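Local coordinates for protein sialyltransferase 0160 (Photobacterium damselae, PDB 4R84) that probably transfers sialic acid from CMP-Neu5Ac to galactose-containing acceptor sugars, forming alpha-2,6 linkages, as a glycosyltransferase of the GT-B structural group, at residues A[204-209]-A[237-242]; A[230-235]-A[288-293]; A[245-250]-A[303-308]; A[280-285]-A[311-316]. One frame throughout, in Å; residues are numbered along the deposited sequence. Where two conformers were deposited one is given.

In the fold
Interaction 2 is the core of the set. It pairs two parallel strands of the large mixed sheet, through regular backbone bonds with packed tyrosines and aliphatic groups. Interaction 1 is also buried. It joins the turn after strand 197-204 to helix 237-246 and depends on one buried carboxylate, that of Glu239; the neighbouring Ser238 side chain is about 7 Å from the bound nucleotide sugar. Interaction 4 is partly buried. It fastens the loop before strand 290-294 to the end of helix 307-313, and Tyr292 of interaction 2 bonds to its His285. Interaction 3 lies at the surface. It shares helix 237-246 with interaction 1 and helix 307-313 with interaction 4, and its chemistry is largely that of charged side chains.

Interaction 1 (A[204-209]-A[237-242]); sequences NTAHVF and SSEYVS
Glu239 of helix 237-246 reaches Ala206 in the type I turn from Thr205 to Val208. Its OE2 accepts the backbone N-H of Ala206, with N to OE2 at 3.1 Å and a bent angle of 137°. The donor comes on the anti side of the carboxylate, somewhat out of its plane. A bend at chi2 (92°) brings the acid group there. This is the tight part: Ala206 CB is 3.3 Å from Glu239 OE2. Asn204 OD1 also lies 3.4 Å from Glu239 OE2, but both are acceptors. The Ala206 N-H sits by both oxygens and makes a weak bond to Asn204 OD1. The amide of Asn204 is held by ND2 bonds to Asp235 and Asp125. The looser side faces Ser238, whose OG is 4.2 Å from Ala206 CB. Both residues are partly exposed, and the Ser238 side chain is about 7 Å from the bound nucleotide sugar. Asp235 N also donates to Glu239 OE2. Two backbone N-H groups on one oxygen probably offset its closeness to Asn204 OD1.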
loop_
_atom_site.group_PDB
_atom_site.type_symbol
_atom_site.label_atom_id
_atom_site.label_comp_id
_atom_site.label_asym_id
_atom_site.label_seq_id
_atom_site.Cartn_x
_atom_site.Cartn_y
_atom_site.Cartn_z
ATOM N N ASN A 204 7.426 -1.164 -3.206
ATOM C CA ASN A 204 8.119 -0.369 -2.203
ATOM C C ASN A 204 8.974 0.703 -2.873
ATOM O O ASN A 204 9.741 0.404 -3.780
ATOM C CB ASN A 204 8.956 -1.357 -1.365
ATOM C CG ASN A 204 9.695 -0.724 -0.225
ATOM O OD1 ASN A 204 10.404 0.256 -0.394
ATOM N ND2 ASN A 204 9.583 -1.335 0.952
ATOM N N THR A 205 8.811 1.963 -2.467
ATOM C CA THR A 205 9.514 3.049 -3.156
ATOM C C THR A 205 11.041 2.882 -3.107
ATOM O O THR A 205 11.713 3.031 -4.125
ATOM C CB THR A 205 9.149 4.417 -2.561
ATOM O OG1 THR A 205 7.739 4.607 -2.669
ATOM C CG2 THR A 205 9.868 5.531 -3.307
ATOM N N ALA A 206 11.576 2.594 -1.925
ATOM C CA ALA A 206 13.033 2.510 -1.773
ATOM C C ALA A 206 13.617 1.412 -2.664
ATOM O O ALA A 206 14.750 1.514 -3.135
ATOM C CB ALA A 206 13.418 2.284 -0.291
ATOM N N HIS A 207 12.826 0.381 -2.945
ATOM C CA HIS A 207 13.378 -0.760 -3.662
ATOM C C HIS A 207 12.744 -0.992 -5.012
ATOM O O HIS A 207 12.841 -2.084 -5.550
ATOM C CB HIS A 207 13.250 -2.000 -2.793
ATOM C CG HIS A 207 14.010 -1.877 -1.511
ATOM N ND1 HIS A 207 13.424 -1.447 -0.341
ATOM C CD2 HIS A 207 15.321 -2.054 -1.233
ATOM C CE1 HIS A 207 14.336 -1.402 0.614
ATOM N NE2 HIS A 207 15.495 -1.765 0.098
ATOM N N VAL A 208 12.137 0.049 -5.572
ATOM C CA VAL A 208 11.486 -0.072 -6.868
ATOM C C VAL A 208 12.450 -0.554 -7.960
ATOM O O VAL A 208 12.072 -1.374 -8.808
ATOM C CB VAL A 208 10.820 1.266 -7.296
ATOM C CG1 VAL A 208 11.834 2.402 -7.314
ATOM C CG2 VAL A 208 10.152 1.122 -8.661
ATOM N N PHE A 209 13.701 -0.091 -7.926
ATOM C CA PHE A 209 14.635 -0.463 -8.982
ATOM C C PHE A 209 15.103 -1.912 -8.865
ATOM O O PHE A 209 15.546 -2.513 -9.846
ATOM C CB PHE A 209 15.859 0.464 -8.996
ATOM C CG PHE A 209 16.718 0.268 -10.204
ATOM C CD1 PHE A 209 16.292 0.713 -11.442
ATOM C CD2 PHE A 209 17.938 -0.386 -10.111
ATOM C CE1 PHE A 209 17.063 0.516 -12.569
ATOM C CE2 PHE A 209 18.719 -0.582 -11.236
ATOM C CZ PHE A 209 18.274 -0.132 -12.467
ATOM N N SER A 237 10.797 5.021 7.746
ATOM C CA SER A 237 11.713 6.128 7.948
ATOM C C SER A 237 12.855 6.147 6.936
ATOM O O SER A 237 13.423 7.198 6.668
ATOM C CB SER A 237 12.256 6.078 9.377
ATOM O OG SER A 237 12.886 4.838 9.620
ATOM N N SER A 238 13.169 4.992 6.354
ATOM C CA SER A 238 14.353 4.872 5.512
ATOM C C SER A 238 14.326 5.815 4.299
ATOM O O SER A 238 15.352 6.401 3.971
ATOM C CB SER A 238 14.534 3.417 5.065
ATOM O OG SER A 238 14.598 3.301 3.657
ATOM N N GLU A 239 13.163 5.995 3.672
ATOM C CA GLU A 239 13.049 6.912 2.538
ATOM C C GLU A 239 13.339 8.350 2.955
ATOM O O GLU A 239 13.815 9.143 2.155
ATOM C CB GLU A 239 11.660 6.841 1.894
ATOM C CG GLU A 239 11.474 5.663 0.923
ATOM C CD GLU A 239 10.894 4.422 1.597
ATOM O OE1 GLU A 239 10.785 4.419 2.849
ATOM O OE2 GLU A 239 10.543 3.452 0.876
ATOM N N TYR A 240 13.020 8.691 4.200
ATOM C CA TYR A 240 13.183 10.062 4.694
ATOM C C TYR A 240 14.628 10.325 5.086
ATOM O O TYR A 240 15.154 11.389 4.803
ATOM C CB TYR A 240 12.195 10.316 5.859
ATOM C CG TYR A 240 10.814 10.273 5.263
ATOM C CD1 TYR A 240 10.190 9.052 5.005
ATOM C CD2 TYR A 240 10.174 11.441 4.841
ATOM C CE1 TYR A 240 8.962 8.991 4.373
ATOM C CE2 TYR A 240 8.936 11.389 4.225
ATOM C CZ TYR A 240 8.335 10.162 3.987
ATOM O OH TYR A 240 7.112 10.076 3.354
ATOM N N VAL A 241 15.274 9.330 5.685
ATOM C CA VAL A 241 16.698 9.414 5.959
ATOM C C VAL A 241 17.472 9.569 4.652
ATOM O O VAL A 241 18.423 10.349 4.575
ATOM C CB VAL A 241 17.207 8.178 6.733
ATOM C CG1 VAL A 241 18.728 8.188 6.813
ATOM C CG2 VAL A 241 16.615 8.161 8.140
ATOM N N SER A 242 17.056 8.838 3.615
ATOM C CA SER A 242 17.737 8.927 2.328
ATOM C C SER A 242 17.561 10.303 1.706
ATOM O O SER A 242 18.495 10.850 1.125
ATOM C CB SER A 242 17.215 7.856 1.354
ATOM O OG SER A 242 17.511 6.560 1.849
#

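Interaction 2 (A[230-235]-A[288-293]); sequences ISLYDD and YDTDYY
The carbonyl oxygen of Tyr293 takes two donors. One is the backbone N-H of Asp234, with N to O at 3.1 Å. The other is a water, which binds it weakly and also donates to Asp234 OD1. Asp234 OD2 is held by Tyr240 and by the backbone N-H of Leu295. Four more backbone bonds run back along the strands, and the shortest is Tyr293 N to Leu232 O at 2.7 Å. On one face of the sheet Tyr233 and Tyr293 lie side by side. Both have CG anti to the carbonyl carbon (chi1 -57° and -72°), which points the rings the same way. Their planes are 16° apart but slid, with centroids 5.0 Å apart, and the rings barely overlap. Tyr293 CD2 sits over the rim of the Tyr233 face. Ser231 CB meets the edge of the Tyr293 ring, and a water binds Ser231 OG at 2.7 Å. On the other face Leu232 CD1 packs 3.7 Å from Tyr292 CE1, and Thr290 CG2 sits over the centre of the Tyr292 ring. Ile230 CD1 lies 3.6 Å from Tyr288 CB. The two strands are parallel neighbours joined through helices 237-246 and 252-267, the beta-alpha-beta crossover of a Rossmann-like domain in a GT-B enzyme.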
loop_
_atom_site.group_PDB
_atom_site.type_symbol
_atom_site.label_atom_id
_atom_site.label_comp_id
_atom_site.label_asym_id
_atom_site.label_seq_id
_atom_site.Cartn_x
_atom_site.Cartn_y
_atom_site.Cartn_z
ATOM N N ILE A 230 1.990 2.497 -12.091
ATOM C CA ILE A 230 2.942 2.094 -11.061
ATOM C C ILE A 230 2.559 2.839 -9.790
ATOM O O ILE A 230 2.363 4.045 -9.835
ATOM C CB ILE A 230 4.392 2.439 -11.456
ATOM C CG1 ILE A 230 4.758 1.774 -12.776
ATOM C CG2 ILE A 230 5.381 2.020 -10.351
ATOM C CD1 ILE A 230 6.165 2.133 -13.273
ATOM N N SER A 231 2.382 2.116 -8.686
ATOM C CA SER A 231 2.107 2.759 -7.388
ATOM C C SER A 231 3.247 2.400 -6.460
ATOM O O SER A 231 3.478 1.216 -6.202
ATOM C CB SER A 231 0.771 2.310 -6.785
ATOM O OG SER A 231 -0.347 2.720 -7.572
ATOM N N LEU A 232 3.938 3.418 -5.944
ATOM C CA LEU A 232 5.087 3.209 -5.074
ATOM C C LEU A 232 4.757 3.707 -3.677
ATOM O O LEU A 232 4.167 4.774 -3.525
ATOM C CB LEU A 232 6.319 3.933 -5.633
ATOM C CG LEU A 232 6.685 3.542 -7.067
ATOM C CD1 LEU A 232 7.894 4.329 -7.538
ATOM C CD2 LEU A 232 6.961 2.039 -7.199
ATOM N N TYR A 233 5.093 2.908 -2.668
ATOM C CA TYR A 233 4.777 3.240 -1.279
ATOM C C TYR A 233 6.035 3.306 -0.433
ATOM O O TYR A 233 6.857 2.392 -0.463
ATOM C CB TYR A 233 3.829 2.198 -0.669
ATOM C CG TYR A 233 2.526 2.018 -1.434
ATOM C CD1 TYR A 233 2.485 1.242 -2.593
ATOM C CD2 TYR A 233 1.348 2.611 -0.998
ATOM C CE1 TYR A 233 1.298 1.060 -3.298
ATOM C CE2 TYR A 233 0.143 2.440 -1.711
ATOM C CZ TYR A 233 0.139 1.673 -2.852
ATOM O OH TYR A 233 -1.030 1.499 -3.554
ATOM N N ASP A 234 6.186 4.372 0.343
ATOM C CA ASP A 234 7.236 4.391 1.365
ATOM C C ASP A 234 7.087 3.215 2.300
ATOM O O ASP A 234 5.968 2.862 2.651
ATOM C CB ASP A 234 7.161 5.657 2.219
ATOM C CG ASP A 234 7.588 6.892 1.486
ATOM O OD1 ASP A 234 8.366 6.788 0.517
ATOM O OD2 ASP A 234 7.138 7.983 1.903
ATOM N N ASP A 235 8.190 2.623 2.747
ATOM C CA ASP A 235 8.033 1.582 3.763
ATOM C C ASP A 235 8.250 2.099 5.178
ATOM O O ASP A 235 7.929 1.417 6.142
ATOM C CB ASP A 235 8.916 0.373 3.484
ATOM C CG ASP A 235 10.374 0.688 3.462
ATOM O OD1 ASP A 235 10.745 1.863 3.620
ATOM O OD2 ASP A 235 11.154 -0.274 3.281
ATOM N N TYR A 288 6.320 6.314 -16.903
ATOM C CA TYR A 288 5.063 5.605 -16.712
ATOM C C TYR A 288 4.148 6.437 -15.842
ATOM O O TYR A 288 4.614 7.325 -15.121
ATOM C CB TYR A 288 5.285 4.247 -16.043
ATOM C CG TYR A 288 6.230 3.351 -16.793
ATOM C CD1 TYR A 288 5.781 2.554 -17.836
ATOM C CD2 TYR A 288 7.593 3.324 -16.469
ATOM C CE1 TYR A 288 6.662 1.740 -18.544
ATOM C CE2 TYR A 288 8.472 2.520 -17.157
ATOM C CZ TYR A 288 8.002 1.732 -18.198
ATOM O OH TYR A 288 8.879 0.935 -18.886
ATOM N N ASP A 289 2.854 6.147 -15.905
ATOM C CA ASP A 289 1.880 6.748 -14.999
ATOM C C ASP A 289 2.128 6.227 -13.586
ATOM O O ASP A 289 1.791 5.088 -13.281
ATOM C CB ASP A 289 0.456 6.430 -15.451
ATOM C CG ASP A 289 -0.591 7.179 -14.654
ATOM O OD1 ASP A 289 -0.220 8.034 -13.821
ATOM O OD2 ASP A 289 -1.790 6.945 -14.895
ATOM N N THR A 290 2.689 7.090 -12.741
ATOM C CA THR A 290 3.218 6.702 -11.440
ATOM C C THR A 290 2.701 7.589 -10.322
ATOM O O THR A 290 2.690 8.811 -10.452
ATOM C CB THR A 290 4.767 6.789 -11.414
ATOM O OG1 THR A 290 5.317 5.974 -12.452
ATOM C CG2 THR A 290 5.334 6.354 -10.049
ATOM N N ASP A 291 2.285 6.959 -9.229
ATOM C CA ASP A 291 1.989 7.664 -7.988
ATOM C C ASP A 291 3.053 7.296 -6.965
ATOM O O ASP A 291 3.340 6.104 -6.784
ATOM C CB ASP A 291 0.614 7.286 -7.447
ATOM C CG ASP A 291 -0.514 7.706 -8.359
ATOM O OD1 ASP A 291 -0.415 8.777 -8.990
ATOM O OD2 ASP A 291 -1.502 6.949 -8.438
ATOM N N TYR A 292 3.618 8.303 -6.298
ATOM C CA TYR A 292 4.512 8.076 -5.163
ATOM C C TYR A 292 3.733 8.368 -3.897
ATOM O O TYR A 292 3.393 9.527 -3.648
ATOM C CB TYR A 292 5.740 8.992 -5.205
ATOM C CG TYR A 292 6.591 8.938 -6.450
ATOM C CD1 TYR A 292 7.617 8.003 -6.586
ATOM C CD2 TYR A 292 6.410 9.862 -7.463
ATOM C CE1 TYR A 292 8.423 7.984 -7.717
ATOM C CE2 TYR A 292 7.203 9.851 -8.595
ATOM C CZ TYR A 292 8.204 8.910 -8.724
ATOM O OH TYR A 292 8.983 8.898 -9.866
ATOM N N TYR A 293 3.404 7.338 -3.121
ATOM C CA TYR A 293 2.683 7.559 -1.880
ATOM C C TYR A 293 3.684 7.781 -0.768
ATOM O O TYR A 293 4.407 6.860 -0.385
ATOM C CB TYR A 293 1.767 6.381 -1.557
ATOM C CG TYR A 293 0.592 6.353 -2.491
ATOM C CD1 TYR A 293 -0.469 7.230 -2.318
ATOM C CD2 TYR A 293 0.565 5.484 -3.581
ATOM C CE1 TYR A 293 -1.543 7.226 -3.182
ATOM C CE2 TYR A 293 -0.510 5.480 -4.464
ATOM C CZ TYR A 293 -1.554 6.358 -4.249
ATOM O OH TYR A 293 -2.628 6.383 -5.094
HETATM O O HOH W 1 -2.830 3.482 -6.890
HETATM O O HOH W 2 6.751 7.033 -2.317
#

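Interaction 3 (A[245-250]-A[303-308]); sequences QWKDTP and EANLHD
Apolar contact comes first: Leu306 CD2 meets the edge of the Trp246 ring, 3.8 Å from CZ3. The same methyl touches Lys247 CB. A second kind sets methylenes against a carboxylate. Lys247 runs across Glu303 at about a right angle. Its CG lies between the backbone N and the carbonyl carbon (chi1 68°), and Lys247 CD lies 3.4 Å from Glu303 CD. The charged contacts follow. The lysine bends at its end, and Lys247 NZ makes a salt bridge to Asp248 OD2 at 3.2 Å. Lys247 NZ is 4.3 Å from Glu303 OE2, too far for a salt bridge. That oxygen accepts Asn305 N on its anti lone pair, at 167°. Among the polar pairs, Asp248 OD1 and Asn305 ND2 are 2.9 Å apart, but the angle is too poor for a hydrogen bond and the two flat groups are 85° apart. Lys252 bonds to both Lys247 O and Asn305 O, and so ties the two backbones together. The direct contact thus rests on chain packing and nearby opposite charges, which solvent would probably screen at this surface.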
loop_
_atom_site.group_PDB
_atom_site.type_symbol
_atom_site.label_atom_id
_atom_site.label_comp_id
_atom_site.label_asym_id
_atom_site.label_seq_id
_atom_site.Cartn_x
_atom_site.Cartn_y
_atom_site.Cartn_z
ATOM N N GLN A 245 19.756 12.807 3.593
ATOM C CA GLN A 245 21.162 12.700 3.253
ATOM C C GLN A 245 21.456 13.231 1.858
ATOM O O GLN A 245 22.600 13.549 1.540
ATOM C CB GLN A 245 21.617 11.243 3.381
ATOM C CG GLN A 245 21.698 10.760 4.826
ATOM C CD GLN A 245 21.907 9.257 4.953
ATOM O OE1 GLN A 245 21.518 8.480 4.081
ATOM N NE2 GLN A 245 22.539 8.843 6.045
ATOM N N TRP A 246 20.411 13.363 1.043
ATOM C CA TRP A 246 20.543 13.733 -0.368
ATOM C C TRP A 246 20.197 15.207 -0.638
ATOM O O TRP A 246 20.554 15.753 -1.689
ATOM C CB TRP A 246 19.640 12.797 -1.195
ATOM C CG TRP A 246 19.453 13.123 -2.639
ATOM C CD1 TRP A 246 20.258 12.758 -3.682
ATOM C CD2 TRP A 246 18.346 13.823 -3.210
ATOM N NE1 TRP A 246 19.726 13.217 -4.867
ATOM C CE2 TRP A 246 18.550 13.871 -4.601
ATOM C CE3 TRP A 246 17.207 14.429 -2.673
ATOM C CZ2 TRP A 246 17.659 14.506 -5.464
ATOM C CZ3 TRP A 246 16.336 15.053 -3.518
ATOM C CH2 TRP A 246 16.559 15.090 -4.906
ATOM N N LYS A 247 19.524 15.852 0.313
ATOM C CA LYS A 247 18.863 17.133 0.050
ATOM C C LYS A 247 19.833 18.269 -0.287
ATOM O O LYS A 247 19.444 19.240 -0.942
ATOM C CB LYS A 247 17.981 17.539 1.240
ATOM C CG LYS A 247 18.716 17.897 2.542
ATOM C CD LYS A 247 17.709 18.331 3.610
ATOM C CE LYS A 247 18.342 18.523 4.991
ATOM N NZ LYS A 247 19.480 19.487 4.959
ATOM N N ASP A 248 21.087 18.146 0.143
ATOM C CA ASP A 248 22.055 19.212 -0.100
ATOM C C ASP A 248 22.963 18.932 -1.294
ATOM O O ASP A 248 23.845 19.729 -1.600
ATOM C CB ASP A 248 22.901 19.445 1.156
ATOM C CG ASP A 248 22.064 19.865 2.349
ATOM O OD1 ASP A 248 21.207 20.759 2.181
ATOM O OD2 ASP A 248 22.250 19.296 3.446
ATOM N N THR A 249 22.725 17.815 -1.982
ATOM C CA THR A 249 23.520 17.443 -3.147
ATOM C C THR A 249 23.423 18.504 -4.242
ATOM O O THR A 249 22.327 18.879 -4.649
ATOM C CB THR A 249 23.069 16.080 -3.711
ATOM O OG1 THR A 249 23.151 15.086 -2.683
ATOM C CG2 THR A 249 23.947 15.666 -4.871
ATOM N N PRO A 250 24.576 18.989 -4.729
ATOM C CA PRO A 250 24.577 20.043 -5.751
ATOM C C PRO A 250 23.971 19.582 -7.072
ATOM O O PRO A 250 24.243 18.466 -7.516
ATOM C CB PRO A 250 26.067 20.373 -5.916
ATOM C CG PRO A 250 26.772 19.133 -5.482
ATOM C CD PRO A 250 25.943 18.587 -4.354
ATOM N N GLU A 303 10.821 20.858 4.439
ATOM C CA GLU A 303 12.257 20.879 4.197
ATOM C C GLU A 303 12.573 21.688 2.947
ATOM O O GLU A 303 12.371 21.229 1.827
ATOM C CB GLU A 303 12.809 19.452 4.104
ATOM C CG GLU A 303 14.260 19.399 3.708
ATOM C CD GLU A 303 15.127 20.269 4.610
ATOM O OE1 GLU A 303 15.233 19.976 5.816
ATOM O OE2 GLU A 303 15.695 21.258 4.100
ATOM N N ALA A 304 13.085 22.902 3.144
ATOM C CA ALA A 304 13.201 23.847 2.038
ATOM C C ALA A 304 14.099 23.344 0.918
ATOM O O ALA A 304 13.874 23.680 -0.245
ATOM C CB ALA A 304 13.703 25.191 2.541
ATOM N N ASN A 305 15.090 22.516 1.251
ATOM C CA ASN A 305 15.989 21.997 0.222
ATOM C C ASN A 305 15.378 20.842 -0.579
ATOM O O ASN A 305 16.061 20.239 -1.405
ATOM C CB ASN A 305 17.305 21.532 0.836
ATOM C CG ASN A 305 18.223 22.697 1.188
ATOM O OD1 ASN A 305 18.294 23.683 0.461
ATOM N ND2 ASN A 305 18.924 22.586 2.309
ATOM N N LEU A 306 14.107 20.545 -0.333
ATOM C CA LEU A 306 13.401 19.527 -1.111
ATOM C C LEU A 306 12.278 20.130 -1.949
ATOM O O LEU A 306 11.519 19.402 -2.599
ATOM C CB LEU A 306 12.820 18.439 -0.198
ATOM C CG LEU A 306 13.835 17.487 0.441
ATOM C CD1 LEU A 306 13.124 16.474 1.322
ATOM C CD2 LEU A 306 14.721 16.773 -0.587
ATOM N N HIS A 307 12.161 21.454 -1.929
ATOM C CA HIS A 307 11.155 22.126 -2.744
ATOM C C HIS A 307 11.373 21.830 -4.224
ATOM O O HIS A 307 10.416 21.732 -4.996
ATOM C CB HIS A 307 11.186 23.633 -2.495
ATOM C CG HIS A 307 10.581 24.033 -1.188
ATOM N ND1 HIS A 307 10.515 25.346 -0.769
ATOM C CD2 HIS A 307 10.034 23.293 -0.195
ATOM C CE1 HIS A 307 9.939 25.397 0.420
ATOM N NE2 HIS A 307 9.638 24.165 0.790
ATOM N N ASP A 308 12.637 21.682 -4.620
ATOM C CA ASP A 308 12.949 21.397 -6.013
ATOM C C ASP A 308 12.493 19.980 -6.390
ATOM O O ASP A 308 12.023 19.754 -7.514
ATOM C CB ASP A 308 14.444 21.596 -6.292
ATOM C CG ASP A 308 15.344 20.775 -5.378
ATOM O OD1 ASP A 308 14.840 20.106 -4.445
ATOM O OD2 ASP A 308 16.578 20.835 -5.582
#

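Interaction 4 (A[280-285]-A[311-316]); sequences NRYNWH and DYLGSS
His285 and Tyr312 form an offset T-shaped (edge-to-face) stack. The edge of the imidazole points toward the phenol face, with the planes at 87° and centroids 5.4 Å apart. The stack belongs to a Rossmann-like beta-alpha-beta layer: helix 307-313, after the short helix 299-302, lies in the connection between parallel strands 290-294 and 317-319, and the loop 280-285 leads toward the first of them. Asn283 OD1 lies in plane at the edge of the Tyr312 ring, with Tyr282 O also at this edge. Tyr282 O and Tyr312 O lie at the edge of the His285 ring. The Tyr282 ring carries Arg281 CG over the centre of one face. Both imidazole nitrogens are engaged, which should fix the rotation of the ring. His285 NE2 donates to Tyr312 O at 3.0 Å, near the end of the helix, and ND1 pairs with the Tyr292 hydroxyl. Leu313 CD2 packs against both residues, 3.7 Å from His285 CE1 and 4.1 Å from Tyr282 CB. The Asn283 amide is held by ND2 bonds to Leu256 O and Gly279 O. Tyr312 has CG anti to the backbone N (chi1 -174°), which sends the ring toward this amide, and its OH donates to Asn283 OD1 at 2.6 Å.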
loop_
_atom_site.group_PDB
_atom_site.type_symbol
_atom_site.label_atom_id
_atom_site.label_comp_id
_atom_site.label_asym_id
_atom_site.label_seq_id
_atom_site.Cartn_x
_atom_site.Cartn_y
_atom_site.Cartn_z
ATOM N N ASN A 280 17.192 6.220 -9.740
ATOM C CA ASN A 280 16.473 4.986 -10.061
ATOM C C ASN A 280 15.212 4.868 -9.233
ATOM O O ASN A 280 14.520 3.855 -9.292
ATOM C CB ASN A 280 17.372 3.746 -9.882
ATOM C CG ASN A 280 17.745 3.459 -8.433
ATOM O OD1 ASN A 280 16.979 3.696 -7.503
ATOM N ND2 ASN A 280 18.926 2.891 -8.247
ATOM N N ARG A 281 14.924 5.915 -8.462
ATOM C CA ARG A 281 13.820 5.892 -7.510
ATOM C C ARG A 281 12.718 6.886 -7.889
ATOM O O ARG A 281 11.537 6.548 -7.883
ATOM C CB ARG A 281 14.350 6.209 -6.094
ATOM C CG ARG A 281 13.295 6.168 -4.993
ATOM C CD ARG A 281 13.895 6.405 -3.595
ATOM N NE ARG A 281 14.919 5.416 -3.255
ATOM C CZ ARG A 281 15.420 5.239 -2.031
ATOM N NH1 ARG A 281 15.002 5.982 -1.008
ATOM N NH2 ARG A 281 16.341 4.309 -1.822
ATOM N N TYR A 282 13.113 8.114 -8.209
ATOM C CA TYR A 282 12.141 9.185 -8.390
ATOM C C TYR A 282 12.053 9.680 -9.831
ATOM O O TYR A 282 11.681 10.825 -10.081
ATOM C CB TYR A 282 12.452 10.358 -7.450
ATOM C CG TYR A 282 12.159 10.043 -6.004
ATOM C CD1 TYR A 282 10.867 9.746 -5.585
ATOM C CD2 TYR A 282 13.171 10.052 -5.058
ATOM C CE1 TYR A 282 10.596 9.453 -4.261
ATOM C CE2 TYR A 282 12.914 9.762 -3.728
ATOM C CZ TYR A 282 11.635 9.471 -3.331
ATOM O OH TYR A 282 11.386 9.183 -2.012
ATOM N N ASN A 283 12.380 8.807 -10.777
ATOM C CA ASN A 283 12.200 9.113 -12.200
ATOM C C ASN A 283 11.131 8.269 -12.888
ATOM O O ASN A 283 10.950 8.368 -14.103
ATOM C CB ASN A 283 13.510 8.927 -12.955
ATOM C CG ASN A 283 14.354 10.171 -12.966
ATOM O OD1 ASN A 283 13.838 11.290 -12.886
ATOM N ND2 ASN A 283 15.665 9.988 -13.065
ATOM N N TRP A 284 10.446 7.416 -12.137
ATOM C CA TRP A 284 9.492 6.503 -12.769
ATOM C C TRP A 284 8.314 7.250 -13.381
ATOM O O TRP A 284 7.777 6.817 -14.402
ATOM C CB TRP A 284 9.020 5.452 -11.774
ATOM C CG TRP A 284 10.135 4.474 -11.498
ATOM C CD1 TRP A 284 11.110 4.584 -10.548
ATOM C CD2 TRP A 284 10.399 3.262 -12.206
ATOM N NE1 TRP A 284 11.965 3.510 -10.626
ATOM C CE2 TRP A 284 11.551 2.686 -11.646
ATOM C CE3 TRP A 284 9.776 2.608 -13.281
ATOM C CZ2 TRP A 284 12.086 1.477 -12.101
ATOM C CZ3 TRP A 284 10.307 1.410 -13.736
ATOM C CH2 TRP A 284 11.451 0.856 -13.144
ATOM N N HIS A 285 7.940 8.381 -12.785
ATOM C CA HIS A 285 6.801 9.158 -13.291
ATOM C C HIS A 285 7.094 9.843 -14.635
ATOM O O HIS A 285 6.178 10.323 -15.299
ATOM C CB HIS A 285 6.378 10.198 -12.257
ATOM C CG HIS A 285 7.380 11.287 -12.057
ATOM N ND1 HIS A 285 8.657 11.043 -11.599
ATOM C CD2 HIS A 285 7.297 12.625 -12.249
ATOM C CE1 HIS A 285 9.322 12.184 -11.527
ATOM N NE2 HIS A 285 8.518 13.159 -11.914
ATOM N N ASP A 311 8.630 20.052 -6.712
ATOM C CA ASP A 311 8.234 20.568 -8.019
ATOM C C ASP A 311 8.468 19.540 -9.116
ATOM O O ASP A 311 7.662 19.418 -10.037
ATOM C CB ASP A 311 8.992 21.855 -8.339
ATOM C CG ASP A 311 8.623 22.994 -7.408
ATOM O OD1 ASP A 311 7.538 22.927 -6.787
ATOM O OD2 ASP A 311 9.417 23.955 -7.296
ATOM N N TYR A 312 9.562 18.794 -8.993
ATOM C CA TYR A 312 9.942 17.784 -9.982
ATOM C C TYR A 312 8.954 16.629 -10.013
ATOM O O TYR A 312 8.668 16.081 -11.078
ATOM C CB TYR A 312 11.347 17.247 -9.686
ATOM C CG TYR A 312 11.891 16.304 -10.738
ATOM C CD1 TYR A 312 12.276 16.778 -11.983
ATOM C CD2 TYR A 312 12.012 14.938 -10.489
ATOM C CE1 TYR A 312 12.772 15.927 -12.949
ATOM C CE2 TYR A 312 12.512 14.077 -11.446
ATOM C CZ TYR A 312 12.897 14.580 -12.680
ATOM O OH TYR A 312 13.399 13.745 -13.654
ATOM N N LEU A 313 8.463 16.232 -8.845
ATOM C CA LEU A 313 7.479 15.144 -8.792
ATOM C C LEU A 313 6.096 15.644 -9.159
ATOM O O LEU A 313 5.309 14.922 -9.786
ATOM C CB LEU A 313 7.434 14.520 -7.401
ATOM C CG LEU A 313 8.734 13.885 -6.907
ATOM C CD1 LEU A 313 8.552 13.272 -5.534
ATOM C CD2 LEU A 313 9.168 12.823 -7.897
ATOM N N GLY A 314 5.803 16.880 -8.761
ATOM C CA GLY A 314 4.522 17.482 -9.077
ATOM C C GLY A 314 3.342 16.661 -8.592
ATOM O O GLY A 314 3.308 16.205 -7.441
ATOM N N SER A 315 2.374 16.452 -9.479
ATOM C CA SER A 315 1.143 15.781 -9.096
ATOM C C SER A 315 1.334 14.287 -8.822
ATOM O O SER A 315 0.434 13.646 -8.285
ATOM C CB SER A 315 0.083 15.969 -10.180
ATOM O OG SER A 315 0.536 15.468 -11.425
ATOM N N SER A 316 2.498 13.740 -9.172
ATOM C CA SER A 316 2.772 12.325 -8.934
ATOM C C SER A 316 3.015 12.043 -7.455
ATOM O O SER A 316 2.862 10.906 -7.003
ATOM C CB SER A 316 3.970 11.860 -9.764
ATOM O OG SER A 316 3.662 11.865 -11.152
#